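Local structure of NAD nucleotidase (Haemophilus influenzae, 3ZTV) at residues N33-Q38 with L321-S326; W309-L312 with E316-K319. The protein breaks down NAD to adenosine and nicotinamide riboside in the periplasm, acting as an NAD pyrophosphatase and a 5'-nucleotidase with highest activity on AMP. All blocks are in the same frame, centred on the assembly; numbering follows the deposited sequence.

Contact 1. Residues N33-Q38 with L321-S326; sequences NLNGQQ and LDTLKS
Thr-323, the residue of helix 314-325 that meets both Leu-34 and Asn-35, has a carbonyl oxygen gripped twice from within its own segment. Ser-326 OG donates to Thr-323 O at 2.7 Å, and Ser-326 N reaches Thr-323 O at 3.2 Å. Both donors arrive from one face of the carbonyl plane, binding the chain around Ser-326 back onto the preceding helical turn. The threonine hydroxyl OG1 hydrogen-bonds to the carbonyl oxygen of Lys-319 one turn earlier while still bordering the side-chain amide of Asn-35. Its methyl group packs on the hairpin, with Leu-34 CD1 3.7 Å from Thr-323 CG2.

Leu-34 provides the apolar half of the contact. With CG anti to the backbone N (chi1 -178°), its isobutyl group extends from the strand toward the helix and spreads both methyls over the end of Leu-324. The two leucines cross at about a right angle and meet through their methyl branches: CD1 of Leu-34 lies 3.8 Å from Leu-324 CD2, and CD2 of Leu-34 lies 3.9 Å from Leu-324 CD1. Both leucines are buried, whereas Asn-35 sits at the exposed margin.

A type I' turn from Leu-34 to Gln-37 presents these groups, closing a beta hairpin with a two-residue loop. Leu-34 N donates to Gln-37 O at 3.0 Å, and Gln-37 N returns a bond to Leu-34 O at 3.1 Å. The hairpin of strands 28-34 and 37-43 thus lays its turn against helix 314-325. Leu-34 also touches Ala-320 of this helix, and Leu-324 continues the apolar layer to Leu-300 and to Leu-332 of strand 330-332.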
loop_
_atom_site.group_PDB
_atom_site.type_symbol
_atom_site.label_atom_id
_atom_site.label_comp_id
_atom_site.label_asym_id
_atom_site.label_seq_id
_atom_site.Cartn_x
_atom_site.Cartn_y
_atom_site.Cartn_z
ATOM N N ASN A 33 12.432 36.951 21.065
ATOM C CA ASN A 33 13.351 38.076 21.052
ATOM C C ASN A 33 12.603 39.339 20.658
ATOM O O ASN A 33 12.251 39.528 19.488
ATOM C CB ASN A 33 14.525 37.820 20.114
ATOM C CG ASN A 33 15.722 38.691 20.446
ATOM O OD1 ASN A 33 15.818 39.829 19.992
ATOM N ND2 ASN A 33 16.633 38.165 21.260
ATOM N N LEU A 34 12.365 40.196 21.646
ATOM C CA LEU A 34 11.550 41.387 21.472
ATOM C C LEU A 34 12.394 42.619 21.763
ATOM O O LEU A 34 12.983 42.741 22.841
ATOM C CB LEU A 34 10.346 41.336 22.415
ATOM C CG LEU A 34 9.310 42.460 22.371
ATOM C CD1 LEU A 34 8.731 42.591 20.971
ATOM C CD2 LEU A 34 8.209 42.209 23.387
ATOM N N ASN A 35 12.458 43.528 20.798
ATOM C CA ASN A 35 13.323 44.694 20.922
ATOM C C ASN A 35 14.737 44.306 21.363
ATOM O O ASN A 35 15.361 45.012 22.152
ATOM C CB ASN A 35 12.725 45.728 21.884
ATOM C CG ASN A 35 11.412 46.309 21.383
ATOM O OD1 ASN A 35 10.625 46.856 22.155
ATOM N ND2 ASN A 35 11.166 46.185 20.083
ATOM N N GLY A 36 15.229 43.176 20.865
ATOM C CA GLY A 36 16.608 42.768 21.085
ATOM C C GLY A 36 16.892 41.894 22.295
ATOM O O GLY A 36 17.999 41.366 22.431
ATOM N N GLN A 37 15.906 41.728 23.171
ATOM C CA GLN A 37 16.111 40.984 24.411
ATOM C C GLN A 37 15.233 39.742 24.502
ATOM O O GLN A 37 14.072 39.762 24.089
ATOM C CB GLN A 37 15.826 41.884 25.617
ATOM C CG GLN A 37 16.530 43.232 25.567
ATOM C CD GLN A 37 16.854 43.768 26.945
ATOM O OE1 GLN A 37 15.960 44.114 27.718
ATOM N NE2 GLN A 37 18.141 43.834 27.265
ATOM N N GLN A 38 15.785 38.666 25.053
ATOM C CA GLN A 38 14.982 37.475 25.311
ATOM C C GLN A 38 13.923 37.786 26.357
ATOM O O GLN A 38 14.220 38.323 27.429
ATOM C CB GLN A 38 15.840 36.291 25.753
ATOM C CG GLN A 38 15.016 35.084 26.174
ATOM C CD GLN A 38 15.670 33.766 25.818
ATOM O OE1 GLN A 38 16.119 33.022 26.693
ATOM N NE2 GLN A 38 15.714 33.460 24.524
ATOM N N LEU A 321 5.304 46.693 24.054
ATOM C CA LEU A 321 3.912 46.597 23.643
ATOM C C LEU A 321 3.692 47.202 22.262
ATOM O O LEU A 321 2.997 46.627 21.425
ATOM C CB LEU A 321 2.993 47.263 24.671
ATOM C CG LEU A 321 2.833 46.551 26.015
ATOM C CD1 LEU A 321 2.107 47.451 27.017
ATOM C CD2 LEU A 321 2.102 45.227 25.842
ATOM N N ASP A 322 4.284 48.366 22.019
ATOM C CA ASP A 322 4.147 49.019 20.725
ATOM C C ASP A 322 4.665 48.135 19.593
ATOM O O ASP A 322 4.048 48.044 18.525
ATOM C CB ASP A 322 4.871 50.367 20.714
ATOM C CG ASP A 322 4.137 51.430 21.508
ATOM O OD1 ASP A 322 2.947 51.228 21.835
ATOM O OD2 ASP A 322 4.749 52.480 21.799
ATOM N N THR A 323 5.802 47.490 19.808
ATOM C CA THR A 323 6.339 46.591 18.790
ATOM C C THR A 323 5.357 45.457 18.471
ATOM O O THR A 323 5.044 45.197 17.305
ATOM C CB THR A 323 7.712 46.021 19.194
ATOM O OG1 THR A 323 8.668 47.088 19.232
ATOM C CG2 THR A 323 8.183 44.976 18.198
ATOM N N LEU A 324 4.852 44.797 19.506
ATOM C CA LEU A 324 3.911 43.701 19.307
ATOM C C LEU A 324 2.630 44.170 18.611
ATOM O O LEU A 324 2.104 43.475 17.732
ATOM C CB LEU A 324 3.586 43.036 20.647
ATOM C CG LEU A 324 4.753 42.294 21.313
ATOM C CD1 LEU A 324 4.378 41.805 22.701
ATOM C CD2 LEU A 324 5.219 41.120 20.455
ATOM N N LYS A 325 2.121 45.335 18.996
ATOM C CA LYS A 325 0.888 45.864 18.424
ATOM C C LYS A 325 1.042 46.200 16.940
ATOM O O LYS A 325 0.063 46.193 16.191
ATOM C CB LYS A 325 0.418 47.096 19.206
ATOM C CG LYS A 325 -0.084 46.782 20.607
ATOM C CD LYS A 325 -0.357 48.055 21.408
ATOM C CE LYS A 325 -0.968 47.717 22.761
ATOM N NZ LYS A 325 -1.068 48.899 23.664
ATOM N N SER A 326 2.268 46.477 16.510
ATOM C CA SER A 326 2.500 46.889 15.132
ATOM C C SER A 326 2.602 45.701 14.178
ATOM O O SER A 326 2.685 45.887 12.964
ATOM C CB SER A 326 3.765 47.744 15.040
ATOM O OG SER A 326 4.923 46.951 15.206
#

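Contact 2. Residues W309-L312 with E316-K319; sequences WAEL and ERKK
Arg-317 leaves helix 314-325 with CG anti to the backbone N (chi1 -167°) and stays extended as far as NE, while Glu-311 folds at its second torsion (chi2 -77°); together these bring guanidinium and carboxylate within bonding distance. Arg-317 NH1 then donates twice. Arg-317 NH1 reaches Glu-311 OE1 at 2.9 Å in a nearly straight bond (161°), close to the plane of the guanidinium and on the anti side of the carboxylate oxygen. Arg-317 NH1 also bonds the backbone at Leu-312 O, again at 2.9 Å, from a direction tilted out of the carbonyl plane. NH2 adds a weak bond to the same Glu-311 OE1.

Nearer the backbone, the arginine stem runs along the residue it bonds. Arg-317 CB rests 3.8 Å from Leu-312 CB, and Arg-317 CD comes to 3.3 Å from Leu-312 O. The CB of Leu-312 is directed at the helix and the residue is buried. Farther out, its CD2 meets the carboxylate end of Glu-316, with the two side chains crossing at about a right angle and 3.4 Å separating Leu-312 CD2 from Glu-316 CD.

Glu-311 has further partners: Leu-300 N also donates to OE1, and Gln-301 NE2 to OE2. These bonds help to fix the position and rotation of the carboxylate that the arginine meets. Concentrating the salt bridge and a carbonyl bond on one guanidinium nitrogen ties strand 309-311 and the first turn of the following helix together, and so many donors probably keep Glu-311 ionised.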
loop_
_atom_site.group_PDB
_atom_site.type_symbol
_atom_site.label_atom_id
_atom_site.label_comp_id
_atom_site.label_asym_id
_atom_site.label_seq_id
_atom_site.Cartn_x
_atom_site.Cartn_y
_atom_site.Cartn_z
ATOM N N TRP A 309 14.017 36.784 36.371
ATOM C CA TRP A 309 13.066 37.226 35.361
ATOM C C TRP A 309 12.075 38.214 35.965
ATOM O O TRP A 309 11.375 37.893 36.924
ATOM C CB TRP A 309 12.360 36.016 34.745
ATOM C CG TRP A 309 13.306 35.194 33.914
ATOM C CD1 TRP A 309 14.110 34.174 34.343
ATOM C CD2 TRP A 309 13.574 35.356 32.518
ATOM N NE1 TRP A 309 14.849 33.683 33.293
ATOM C CE2 TRP A 309 14.541 34.392 32.162
ATOM C CE3 TRP A 309 13.088 36.219 31.532
ATOM C CZ2 TRP A 309 15.028 34.271 30.860
ATOM C CZ3 TRP A 309 13.572 36.097 30.245
ATOM C CH2 TRP A 309 14.530 35.128 29.918
ATOM N N ALA A 310 12.033 39.423 35.416
ATOM C CA ALA A 310 11.206 40.491 35.973
ATOM C C ALA A 310 10.385 41.194 34.894
ATOM O O ALA A 310 10.835 41.340 33.757
ATOM C CB ALA A 310 12.077 41.504 36.728
ATOM N N GLU A 311 9.193 41.649 35.259
ATOM C CA GLU A 311 8.326 42.367 34.327
ATOM C C GLU A 311 8.890 43.713 33.897
ATOM O O GLU A 311 9.362 44.492 34.731
ATOM C CB GLU A 311 6.949 42.580 34.947
ATOM C CG GLU A 311 6.173 41.298 35.161
ATOM C CD GLU A 311 5.565 40.737 33.880
ATOM O OE1 GLU A 311 5.560 41.437 32.838
ATOM O OE2 GLU A 311 5.084 39.584 33.912
ATOM N N LEU A 312 8.817 43.991 32.598
ATOM C CA LEU A 312 9.162 45.305 32.068
ATOM C C LEU A 312 8.255 46.365 32.681
ATOM O O LEU A 312 7.109 46.090 33.032
ATOM C CB LEU A 312 9.027 45.317 30.542
ATOM C CG LEU A 312 10.039 44.458 29.787
ATOM C CD1 LEU A 312 9.767 44.499 28.290
ATOM C CD2 LEU A 312 11.459 44.913 30.091
ATOM N N GLU A 316 10.183 51.165 28.756
ATOM C CA GLU A 316 10.632 49.905 28.174
ATOM C C GLU A 316 9.444 48.978 27.914
ATOM O O GLU A 316 9.392 48.302 26.883
ATOM C CB GLU A 316 11.685 49.209 29.047
ATOM C CG GLU A 316 12.540 48.212 28.263
ATOM C CD GLU A 316 13.530 47.445 29.122
ATOM O OE1 GLU A 316 13.501 47.595 30.363
ATOM O OE2 GLU A 316 14.340 46.683 28.549
ATOM N N ARG A 317 8.485 48.952 28.835
ATOM C CA ARG A 317 7.299 48.123 28.638
ATOM C C ARG A 317 6.457 48.675 27.493
ATOM O O ARG A 317 5.935 47.920 26.673
ATOM C CB ARG A 317 6.456 48.015 29.910
ATOM C CG ARG A 317 5.405 46.917 29.803
ATOM C CD ARG A 317 4.574 46.767 31.065
ATOM N NE ARG A 317 3.737 45.573 30.986
ATOM C CZ ARG A 317 4.125 44.356 31.359
ATOM N NH1 ARG A 317 5.343 44.157 31.848
ATOM N NH2 ARG A 317 3.293 43.334 31.234
ATOM N N LYS A 318 6.322 49.995 27.442
ATOM C CA LYS A 318 5.563 50.636 26.373
ATOM C C LYS A 318 6.149 50.323 24.994
ATOM O O LYS A 318 5.406 50.028 24.054
ATOM C CB LYS A 318 5.472 52.147 26.613
ATOM C CG LYS A 318 4.587 52.526 27.794
ATOM C CD LYS A 318 4.518 54.038 27.991
ATOM C CE LYS A 318 3.561 54.420 29.117
ATOM N NZ LYS A 318 4.042 53.980 30.461
ATOM N N LYS A 319 7.473 50.354 24.874
ATOM C CA LYS A 319 8.124 50.052 23.599
ATOM C C LYS A 319 7.901 48.598 23.187
ATOM O O LYS A 319 7.704 48.295 22.007
ATOM C CB LYS A 319 9.624 50.347 23.671
ATOM C CG LYS A 319 9.965 51.827 23.757
ATOM C CD LYS A 319 11.435 52.033 24.073
ATOM C CE LYS A 319 11.733 53.496 24.370
ATOM N NZ LYS A 319 13.094 53.667 24.952
#

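How the contacts relate
From the N terminus, the chain first forms the hairpin of strands 28-34 and 37-43, whose turn waits some 280 residues for its partner. Much later in the chain it passes through the small antiparallel pair 301-303 and 309-311, and contact 2 closes a short local loop where strand 309-311 turns into helix 314-325. Farther along the same helix, contact 1 closes the long loop, within which contact 2 is nested. Their centres lie about 10 Å apart, and they touch at several points, among them Trp-309 on Gln-38 and Gln-37 beside Glu-316. Helix 314-325 is thus joined to the strand before it by contact 2 and to the early hairpin by contact 1.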